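Side-chain contacts in 26S proteasome regulatory subunit rpn10 (Schizosaccharomyces pombe, PDB 2X5N), which takes part in recognition of polyubiquitinated substrates by the 26S proteasome and protects ubiquitin chains from disassembly by deubiquitinating enzymes, promoting protein degradation: residues 59-64 and 73-78; 95-100 and 107-112; 7-12 and 30-35; 89-94 and 125-130. All blocks are in the same frame, centred on the assembly; numbering follows the deposited sequence. Where two conformers were deposited one is given.

Contact 1. Residues 59-64 and 73-78; sequences QVLSTL and SAMHDL
L61 carries CG beside its backbone N (chi1 -63°), L78 carries CG anti to its own (chi1 -177°), and the two isobutyl groups meet at a slant. L61 CD1 lies 4.1 Å from L78 CD2, and L61 CD2 is 4.2 Å from L78 CD1, an easy methyl contact. Nearer the backbone, the methyl of A74 packs against the base of L61: its CB rests 3.8 Å from L61 CB and 3.4 Å from the carbonyl oxygen L61 O. The third neighbour is M75, whose CG passes 4.2 Å from L61 CD1 and whose sulfur continues to I9 of the central strand; the bend at chi3 turns only the terminal methyl. L78 is placed by a type II turn, M75 to L78, which follows directly on the last turn of helix 68-75. On the strand side, L61 and S62 both face L50 and form a classic beta bulge, while S62 OG reaches T63 O at 2.9 Å, on a lone pair in the carbonyl plane. The outermost strand 60-63 is thus joined to the helix that follows it. No hydrogen bond crosses between the two segments, which implies an association by apolar packing that follows the shapes of one leucine and its three neighbours rather than any polar direction.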
# COMPACT_ATOMS: atom_id res chain seq x y z
N GLN A 59 -0.90 10.85 6.22
CA GLN A 59 0.30 11.39 6.82
C GLN A 59 1.51 10.61 6.35
O GLN A 59 1.45 9.41 6.26
CB GLN A 59 0.26 11.20 8.34
CG GLN A 59 -0.94 11.73 9.03
CD GLN A 59 -0.98 13.23 9.04
OE1 GLN A 59 0.01 13.89 9.38
NE2 GLN A 59 -2.14 13.79 8.70
N VAL A 60 2.62 11.29 6.07
CA VAL A 60 3.86 10.60 5.84
C VAL A 60 4.48 10.25 7.21
O VAL A 60 4.80 11.14 7.99
CB VAL A 60 4.84 11.43 4.99
CG1 VAL A 60 6.16 10.68 4.83
CG2 VAL A 60 4.22 11.77 3.65
N LEU A 61 4.59 8.97 7.51
CA LEU A 61 5.16 8.49 8.77
C LEU A 61 6.65 8.26 8.71
O LEU A 61 7.35 8.47 9.69
CB LEU A 61 4.48 7.19 9.19
CG LEU A 61 2.98 7.24 9.51
CD1 LEU A 61 2.51 5.90 10.09
CD2 LEU A 61 2.61 8.43 10.40
N SER A 62 7.13 7.76 7.58
CA SER A 62 8.55 7.56 7.38
C SER A 62 8.91 7.90 5.97
O SER A 62 8.24 7.45 5.03
CB SER A 62 8.96 6.10 7.63
OG SER A 62 10.36 5.95 7.42
N THR A 63 9.96 8.69 5.82
CA THR A 63 10.52 8.90 4.50
C THR A 63 11.23 7.62 4.04
O THR A 63 11.32 6.64 4.78
CB THR A 63 11.46 10.10 4.46
OG1 THR A 63 12.45 9.95 5.48
CG2 THR A 63 10.67 11.41 4.68
N LEU A 64 11.71 7.62 2.80
CA LEU A 64 12.29 6.44 2.19
C LEU A 64 13.50 5.95 2.98
O LEU A 64 14.39 6.72 3.35
CB LEU A 64 12.66 6.76 0.75
CG LEU A 64 11.45 6.95 -0.17
CD1 LEU A 64 11.86 7.66 -1.46
CD2 LEU A 64 10.75 5.65 -0.52
N SER A 73 8.76 2.42 14.77
CA SER A 73 8.71 3.56 15.68
C SER A 73 7.63 4.56 15.28
O SER A 73 6.97 5.11 16.15
CB SER A 73 10.05 4.29 15.72
OG SER A 73 11.04 3.45 16.25
N ALA A 74 7.44 4.78 13.97
CA ALA A 74 6.46 5.77 13.52
C ALA A 74 5.03 5.28 13.72
O ALA A 74 4.12 6.09 13.88
CB ALA A 74 6.70 6.15 12.06
N MET A 75 4.82 3.97 13.68
CA MET A 75 3.49 3.42 13.88
C MET A 75 3.13 3.31 15.37
O MET A 75 1.96 3.14 15.71
CB MET A 75 3.33 2.05 13.23
CG MET A 75 3.29 2.12 11.72
SD MET A 75 2.89 0.54 10.92
CE MET A 75 4.47 -0.29 11.01
N HIS A 76 4.11 3.39 16.25
CA HIS A 76 3.82 3.27 17.66
C HIS A 76 2.94 4.43 18.08
O HIS A 76 3.25 5.59 17.77
CB HIS A 76 5.09 3.30 18.49
CG HIS A 76 4.85 2.99 19.93
ND1 HIS A 76 4.34 1.78 20.33
CD2 HIS A 76 4.98 3.75 21.04
CE1 HIS A 76 4.19 1.79 21.65
NE2 HIS A 76 4.57 2.97 22.10
N ASP A 77 1.87 4.13 18.81
CA ASP A 77 0.95 5.19 19.20
C ASP A 77 0.02 5.78 18.14
O ASP A 77 -0.62 6.79 18.38
CB ASP A 77 1.47 6.19 20.26
CG ASP A 77 1.76 5.56 21.61
OD1 ASP A 77 1.24 4.47 21.93
OD2 ASP A 77 2.52 6.19 22.38
N LEU A 78 0.03 5.18 16.94
CA LEU A 78 -0.70 5.74 15.81
C LEU A 78 -2.19 5.59 16.06
O LEU A 78 -2.66 4.50 16.33
CB LEU A 78 -0.33 5.02 14.52
CG LEU A 78 -0.98 5.56 13.25
CD1 LEU A 78 -0.39 6.89 12.85
CD2 LEU A 78 -0.80 4.57 12.12

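Contact 2. Residues 95-100 and 107-112; sequences LALKHR and QRIVAF
R100 and Q107 lie stacked, with their guanidinium and amide planes 11° apart. Q107 CG sits over the centre of one guanidinium face, and the amide carbon CD is 3.5 Å from R100 NH1. An extended chain beyond CG takes the amide of Q107 past the helix end, where its OE1 comes within 3.3 Å of L97 CB. The other end of L97, CD1, reaches the strand backbone at R108 O, 3.7 Å away, and I109 CG1 at 4.0 Å. The next shell fixes the arginine: R100 NH1 gives a hydrogen bond to L97 O at 3.0 Å, in the guanidinium plane but well above the carbonyl plane, and R100 N meets the same oxygen from the opposite face. With NE bound to the backbone oxygen of Q105, the guanidinium is gripped at its rim while its face remains for the amide. With an alanine at R100 the guanidinium is gone, and the Q107 amide would probably lose its stacking partner and be freer to turn. Farther out, R108 points away from the helix and forms salt bridges with E3 and D139. L97 also packs on A4 and M6 of the neighbouring strand 3-9, so the C-terminal end of helix 86-98 is seated across two parallel strands, a helix-on-sheet packing typical of the Rossmann-like VWA fold.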
# COMPACT_ATOMS: atom_id res chain seq x y z
N LEU A 95 3.67 12.76 -4.61
CA LEU A 95 4.48 13.90 -4.22
C LEU A 95 5.71 13.43 -3.41
O LEU A 95 6.84 13.87 -3.66
CB LEU A 95 3.63 14.91 -3.44
CG LEU A 95 4.34 16.12 -2.82
CD1 LEU A 95 5.08 16.94 -3.86
CD2 LEU A 95 3.35 16.98 -2.08
N ALA A 96 5.51 12.52 -2.47
CA ALA A 96 6.61 12.00 -1.66
C ALA A 96 7.66 11.31 -2.55
O ALA A 96 8.87 11.50 -2.35
CB ALA A 96 6.07 11.07 -0.61
N LEU A 97 7.19 10.54 -3.54
CA LEU A 97 8.10 9.80 -4.39
C LEU A 97 8.98 10.72 -5.24
O LEU A 97 10.07 10.33 -5.64
CB LEU A 97 7.35 8.80 -5.26
CG LEU A 97 6.90 7.52 -4.51
CD1 LEU A 97 5.77 6.83 -5.24
CD2 LEU A 97 8.06 6.55 -4.28
N LYS A 98 8.51 11.93 -5.49
CA LYS A 98 9.33 12.93 -6.20
C LYS A 98 10.53 13.38 -5.40
O LYS A 98 11.48 13.92 -5.95
CB LYS A 98 8.51 14.18 -6.53
CG LYS A 98 7.42 13.94 -7.52
CD LYS A 98 6.77 15.22 -8.02
CE LYS A 98 5.56 14.84 -8.84
NZ LYS A 98 5.00 15.98 -9.59
N HIS A 99 10.47 13.21 -4.09
CA HIS A 99 11.55 13.63 -3.23
C HIS A 99 12.58 12.51 -3.05
O HIS A 99 13.53 12.68 -2.30
CB HIS A 99 11.04 14.08 -1.84
CG HIS A 99 10.15 15.29 -1.88
ND1 HIS A 99 9.00 15.39 -1.13
CD2 HIS A 99 10.25 16.45 -2.57
CE1 HIS A 99 8.42 16.55 -1.36
NE2 HIS A 99 9.16 17.22 -2.23
N ARG A 100 12.39 11.36 -3.70
CA ARG A 100 13.38 10.29 -3.56
C ARG A 100 14.74 10.81 -3.98
O ARG A 100 14.88 11.49 -5.00
CB ARG A 100 12.96 9.06 -4.38
CG ARG A 100 13.15 9.16 -5.88
CD ARG A 100 12.35 8.05 -6.58
NE ARG A 100 12.56 8.05 -8.02
CZ ARG A 100 12.03 8.94 -8.85
NH1 ARG A 100 11.21 9.87 -8.39
NH2 ARG A 100 12.32 8.88 -10.14
N GLN A 107 9.13 4.14 -9.54
CA GLN A 107 8.20 4.60 -8.51
C GLN A 107 7.04 3.63 -8.35
O GLN A 107 6.40 3.23 -9.33
CB GLN A 107 7.67 5.98 -8.87
CG GLN A 107 8.78 7.04 -9.04
CD GLN A 107 8.18 8.39 -9.37
OE1 GLN A 107 7.61 9.02 -8.51
NE2 GLN A 107 8.28 8.81 -10.61
N ARG A 108 6.78 3.25 -7.09
CA ARG A 108 5.69 2.31 -6.81
C ARG A 108 4.96 2.71 -5.53
O ARG A 108 5.57 3.18 -4.57
CB ARG A 108 6.22 0.88 -6.67
CG ARG A 108 5.14 -0.18 -6.33
CD ARG A 108 5.70 -1.62 -6.31
NE ARG A 108 6.10 -2.01 -7.65
CZ ARG A 108 5.27 -2.44 -8.59
NH1 ARG A 108 4.01 -2.71 -8.32
NH2 ARG A 108 5.73 -2.61 -9.81
N ILE A 109 3.66 2.46 -5.53
CA ILE A 109 2.82 2.57 -4.35
C ILE A 109 2.25 1.19 -4.05
O ILE A 109 1.77 0.51 -4.94
CB ILE A 109 1.64 3.56 -4.61
CG1 ILE A 109 2.22 4.95 -4.82
CG2 ILE A 109 0.64 3.50 -3.45
CD1 ILE A 109 1.20 5.96 -5.28
N VAL A 110 2.29 0.78 -2.77
CA VAL A 110 1.54 -0.41 -2.31
C VAL A 110 0.56 0.08 -1.26
O VAL A 110 0.99 0.60 -0.24
CB VAL A 110 2.47 -1.50 -1.72
CG1 VAL A 110 1.63 -2.66 -1.20
CG2 VAL A 110 3.41 -1.99 -2.80
N ALA A 111 -0.74 -0.01 -1.54
CA ALA A 111 -1.75 0.55 -0.67
C ALA A 111 -2.72 -0.52 -0.18
O ALA A 111 -3.21 -1.34 -0.96
CB ALA A 111 -2.55 1.63 -1.41
N PHE A 112 -3.04 -0.43 1.10
CA PHE A 112 -4.07 -1.25 1.71
C PHE A 112 -5.39 -0.48 1.72
O PHE A 112 -5.43 0.70 2.07
CB PHE A 112 -3.71 -1.57 3.15
CG PHE A 112 -2.54 -2.49 3.31
CD1 PHE A 112 -2.74 -3.85 3.56
CD2 PHE A 112 -1.23 -2.01 3.22
CE1 PHE A 112 -1.66 -4.70 3.75
CE2 PHE A 112 -0.16 -2.86 3.41
CZ PHE A 112 -0.37 -4.20 3.69

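Contact 3. Residues 7-12 and 30-35; sequences ILIDNS and DTVHMI
Strand 3-9 and helix 24-42 are the first two elements of a beta-alpha-beta unit, and I7, I9 and V32 are where the helix settles on the sheet. V32 does most of the work from the helix. Its CG2, set beside the backbone N because CG1 is anti to it (chi1 170°), lies 3.5 Å from I9 CG2, tighter than a usual methyl contact, with the two side chains about at right angles. The same methyl is 4.2 Å from I7 CG2, so one valine branch bridges two strand residues that face the same way. I7 then extends along its other arm: CD1 meets I35 CG2 at 3.8 Å, one helical turn beyond V32. The short segments of strand and helix are antiparallel, with 177° between their directions and 10.1 Å between their axes, as expected when a right-handed crossover carries the chain from strand 3-9 to its parallel neighbour 47-52. Helix 68-75 closes the packing from one side, with F71 touching both I7 and V32. Where the strand ends, the chain forms an Asx turn: D10 OD1 accepts from S12 N at 2.9 Å, nearly along its C-O axis, and from S12 OG, also at 2.9 Å, on the syn side. The other oxygen of D10, OD2, is held by S115 OG and G114 N. This aspartate and serine recall the opening of the DxSxS sequence that forms the metal-ion-dependent adhesion site in many VWA domains, although W14 stands where that sequence has its second serine.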
# COMPACT_ATOMS: atom_id res chain seq x y z
N ILE A 7 4.51 2.67 0.95
CA ILE A 7 3.54 1.74 1.51
C ILE A 7 2.50 2.55 2.30
O ILE A 7 2.85 3.29 3.20
CB ILE A 7 4.21 0.65 2.39
CG1 ILE A 7 5.25 -0.13 1.56
CG2 ILE A 7 3.14 -0.26 2.91
CD1 ILE A 7 6.14 -1.06 2.33
N LEU A 8 1.24 2.42 1.90
CA LEU A 8 0.14 3.19 2.44
C LEU A 8 -0.75 2.27 3.26
O LEU A 8 -1.36 1.33 2.72
CB LEU A 8 -0.69 3.80 1.31
CG LEU A 8 -0.19 5.14 0.74
CD1 LEU A 8 1.29 5.09 0.35
CD2 LEU A 8 -1.03 5.55 -0.46
N ILE A 9 -0.83 2.55 4.55
CA ILE A 9 -1.66 1.75 5.46
C ILE A 9 -2.97 2.47 5.73
O ILE A 9 -3.04 3.69 5.81
CB ILE A 9 -0.94 1.40 6.79
CG1 ILE A 9 -0.50 2.63 7.60
CG2 ILE A 9 0.23 0.47 6.48
CD1 ILE A 9 -0.03 2.26 8.95
N ASP A 10 -4.02 1.67 5.83
CA ASP A 10 -5.34 2.14 6.20
C ASP A 10 -5.43 2.10 7.73
O ASP A 10 -5.41 1.02 8.33
CB ASP A 10 -6.40 1.28 5.50
CG ASP A 10 -7.82 1.79 5.66
OD1 ASP A 10 -8.10 2.55 6.61
OD2 ASP A 10 -8.66 1.40 4.82
N ASN A 11 -5.48 3.28 8.34
CA ASN A 11 -5.72 3.40 9.79
C ASN A 11 -7.05 4.07 10.07
O ASN A 11 -7.18 4.81 11.05
CB ASN A 11 -4.58 4.14 10.49
CG ASN A 11 -4.46 5.57 10.04
OD1 ASN A 11 -4.68 5.88 8.87
ND2 ASN A 11 -4.05 6.46 10.95
N SER A 12 -8.06 3.80 9.23
CA SER A 12 -9.42 4.28 9.47
C SER A 12 -10.14 3.43 10.51
O SER A 12 -9.69 2.34 10.88
CB SER A 12 -10.24 4.30 8.18
OG SER A 12 -10.66 3.00 7.82
N ASP A 30 1.43 -6.62 9.99
CA ASP A 30 2.33 -7.74 9.73
C ASP A 30 2.65 -7.88 8.21
O ASP A 30 3.76 -8.23 7.82
CB ASP A 30 1.74 -9.07 10.23
CG ASP A 30 1.78 -9.21 11.76
OD1 ASP A 30 2.17 -8.26 12.45
OD2 ASP A 30 1.42 -10.30 12.26
N THR A 31 1.67 -7.61 7.37
CA THR A 31 1.84 -7.66 5.92
C THR A 31 2.81 -6.57 5.41
O THR A 31 3.59 -6.79 4.48
CB THR A 31 0.49 -7.54 5.23
OG1 THR A 31 -0.38 -8.51 5.80
CG2 THR A 31 0.61 -7.78 3.76
N VAL A 32 2.79 -5.41 6.04
CA VAL A 32 3.71 -4.33 5.69
C VAL A 32 5.17 -4.81 5.80
O VAL A 32 6.00 -4.52 4.94
CB VAL A 32 3.47 -3.09 6.60
CG1 VAL A 32 4.58 -2.04 6.42
CG2 VAL A 32 2.11 -2.47 6.30
N HIS A 33 5.48 -5.55 6.86
CA HIS A 33 6.84 -5.99 7.08
C HIS A 33 7.27 -6.91 5.94
O HIS A 33 8.40 -6.85 5.45
CB HIS A 33 6.98 -6.67 8.45
CG HIS A 33 8.38 -6.74 8.96
ND1 HIS A 33 8.71 -7.08 10.26
CD2 HIS A 33 9.57 -6.48 8.38
CE1 HIS A 33 10.03 -7.04 10.42
NE2 HIS A 33 10.59 -6.67 9.27
N MET A 34 6.35 -7.76 5.50
CA MET A 34 6.64 -8.67 4.39
C MET A 34 6.92 -7.93 3.09
O MET A 34 7.87 -8.26 2.39
CB MET A 34 5.48 -9.70 4.27
CG MET A 34 5.60 -10.69 3.13
SD MET A 34 5.14 -10.08 1.50
CE MET A 34 3.41 -9.72 1.73
N ILE A 35 6.09 -6.94 2.77
CA ILE A 35 6.26 -6.13 1.56
C ILE A 35 7.61 -5.39 1.62
O ILE A 35 8.37 -5.36 0.66
CB ILE A 35 5.11 -5.11 1.42
CG1 ILE A 35 3.77 -5.80 1.21
CG2 ILE A 35 5.38 -4.17 0.24
CD1 ILE A 35 3.69 -6.63 -0.05

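Contact 4. Residues 89-94 and 125-130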
# COMPACT_ATOMS: atom_id res chain seq x y z
N GLY A 89 -4.44 10.10 -0.48
CA GLY A 89 -3.27 9.32 -0.13
C GLY A 89 -2.39 8.99 -1.33
O GLY A 89 -1.17 9.16 -1.26
N ILE A 90 -2.97 8.51 -2.42
CA ILE A 90 -2.12 8.13 -3.53
C ILE A 90 -1.57 9.37 -4.26
O ILE A 90 -0.54 9.28 -4.93
CB ILE A 90 -2.80 7.16 -4.51
CG1 ILE A 90 -4.04 7.79 -5.12
CG2 ILE A 90 -3.14 5.84 -3.80
CD1 ILE A 90 -4.68 6.94 -6.24
N GLN A 91 -2.22 10.53 -4.11
CA GLN A 91 -1.63 11.77 -4.62
C GLN A 91 -0.45 12.24 -3.77
O GLN A 91 0.61 12.57 -4.30
CB GLN A 91 -2.71 12.84 -4.73
CG GLN A 91 -3.70 12.57 -5.80
CD GLN A 91 -4.70 13.68 -5.97
OE1 GLN A 91 -4.95 14.46 -5.04
NE2 GLN A 91 -5.27 13.78 -7.17
N ILE A 92 -0.62 12.25 -2.45
CA ILE A 92 0.46 12.63 -1.56
C ILE A 92 1.65 11.67 -1.71
O ILE A 92 2.81 12.08 -1.66
CB ILE A 92 -0.04 12.70 -0.12
CG1 ILE A 92 -1.02 13.87 0.06
CG2 ILE A 92 1.11 12.83 0.87
CD1 ILE A 92 -1.82 13.84 1.35
N ALA A 93 1.36 10.39 -1.92
CA ALA A 93 2.42 9.41 -2.13
C ALA A 93 3.23 9.74 -3.36
O ALA A 93 4.44 9.59 -3.38
CB ALA A 93 1.83 8.01 -2.25
N GLN A 94 2.56 10.16 -4.43
CA GLN A 94 3.29 10.57 -5.63
C GLN A 94 4.17 11.79 -5.37
O GLN A 94 5.30 11.87 -5.87
CB GLN A 94 2.32 10.85 -6.76
CG GLN A 94 1.74 9.54 -7.30
CD GLN A 94 0.76 9.80 -8.40
OE1 GLN A 94 1.15 10.10 -9.54
NE2 GLN A 94 -0.52 9.67 -8.09
N ILE A 125 -10.75 6.34 -11.92
CA ILE A 125 -10.12 6.07 -13.20
C ILE A 125 -9.20 7.21 -13.60
O ILE A 125 -8.11 6.99 -14.12
CB ILE A 125 -11.14 5.81 -14.32
CG1 ILE A 125 -11.99 4.58 -14.00
CG2 ILE A 125 -10.43 5.64 -15.65
CD1 ILE A 125 -11.19 3.35 -13.65
N ARG A 126 -9.63 8.45 -13.35
CA ARG A 126 -8.77 9.60 -13.55
C ARG A 126 -7.48 9.46 -12.73
O ARG A 126 -6.40 9.72 -13.24
CB ARG A 126 -9.47 10.89 -13.14
CG ARG A 126 -10.51 11.36 -14.14
CD ARG A 126 -11.17 12.66 -13.68
NE ARG A 126 -12.24 13.07 -14.58
CZ ARG A 126 -13.13 14.01 -14.30
NH1 ARG A 126 -13.09 14.65 -13.14
NH2 ARG A 126 -14.08 14.31 -15.18
N LEU A 127 -7.61 9.04 -11.46
CA LEU A 127 -6.45 8.82 -10.59
C LEU A 127 -5.49 7.81 -11.25
O LEU A 127 -4.27 8.04 -11.33
CB LEU A 127 -6.91 8.34 -9.21
CG LEU A 127 -7.46 9.40 -8.25
CD1 LEU A 127 -8.30 8.75 -7.14
CD2 LEU A 127 -6.33 10.23 -7.63
N ALA A 128 -6.04 6.69 -11.72
CA ALA A 128 -5.26 5.60 -12.28
C ALA A 128 -4.53 6.03 -13.56
O ALA A 128 -3.36 5.72 -13.74
CB ALA A 128 -6.18 4.43 -12.58
N LYS A 129 -5.22 6.72 -14.44
CA LYS A 129 -4.63 7.09 -15.70
C LYS A 129 -3.55 8.14 -15.50
O LYS A 129 -2.57 8.16 -16.22
CB LYS A 129 -5.69 7.59 -16.69
CG LYS A 129 -6.62 6.49 -17.18
CD LYS A 129 -7.45 6.92 -18.38
CE LYS A 129 -8.13 5.73 -19.03
NZ LYS A 129 -8.90 6.10 -20.24
N ARG A 130 -3.76 9.01 -14.51
CA ARG A 130 -2.73 9.96 -14.11
C ARG A 130 -1.48 9.23 -13.57
O ARG A 130 -0.37 9.58 -13.98
CB ARG A 130 -3.29 10.97 -13.09
CG ARG A 130 -2.29 12.02 -12.62
CD ARG A 130 -1.85 12.94 -13.76
NE ARG A 130 -2.95 13.74 -14.29
CZ ARG A 130 -2.85 14.59 -15.30
NH1 ARG A 130 -1.68 14.78 -15.91
NH2 ARG A 130 -3.91 15.26 -15.71
O HOH W 1 -2.95 9.96 -9.54
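L127 slants across I90 and lies about at right angles to Q91, so one leucine is held between two side chains of the facing helix. Its CD2 methyl is the main point of touch: I90 CD1 approaches it to 3.9 Å, while on the other flank Q91 NE2 comes to 3.7 Å, the extended glutamine passing across the methyl with CG and then NE2. I90 also nears the root of the leucine, with its CD1 4.0 Å from L127 CB. I90 has two conformers, and the reach of CD1 holds for the one described. A polar link runs beside this apolar one. Q94 turns its NE2 back to I90 O at 3.2 Å, in its own amide plane, and the same nitrogen donates to a water 2.8 Å away, which in turn donates to L127 O at 2.9 Å. I90 O therefore takes Q94 N and Q94 NE2 from opposite faces, and the Q94 amide is further fixed by N134 at its OE1. Q91 and R130 lie toward the solvent side, where R130 NH2 pairs with a sulfate ion, probably from the crystallisation liquor, while I90 turns inward to F155 of helix 151-159. Side-by-side helices running in broadly the same direction on one face of a mainly parallel sheet are typical of the alpha/beta sandwich of VWA domains.

Overall arrangement
All four contacts belong to one VWA domain built round a six-stranded sheet with helices on both faces. Along the chain contact 3 closes first, then contact 1, and contact 2 is nested inside the loop closed by contact 4. Contacts 2 and 4 share helix 86-98, their centres about 10 Å apart, and meet where I109 packs on A93. Contacts 2 and 3 are joined through neighbouring strands 106-113 and 3-9, while contacts 1 and 3, centres about 11 Å apart, touch through M75 and I9. Contacts 1 and 4 lie farthest apart, about 21 Å between centres, without touching. Central strand 3-9 thus connects packing on both faces into one compact core.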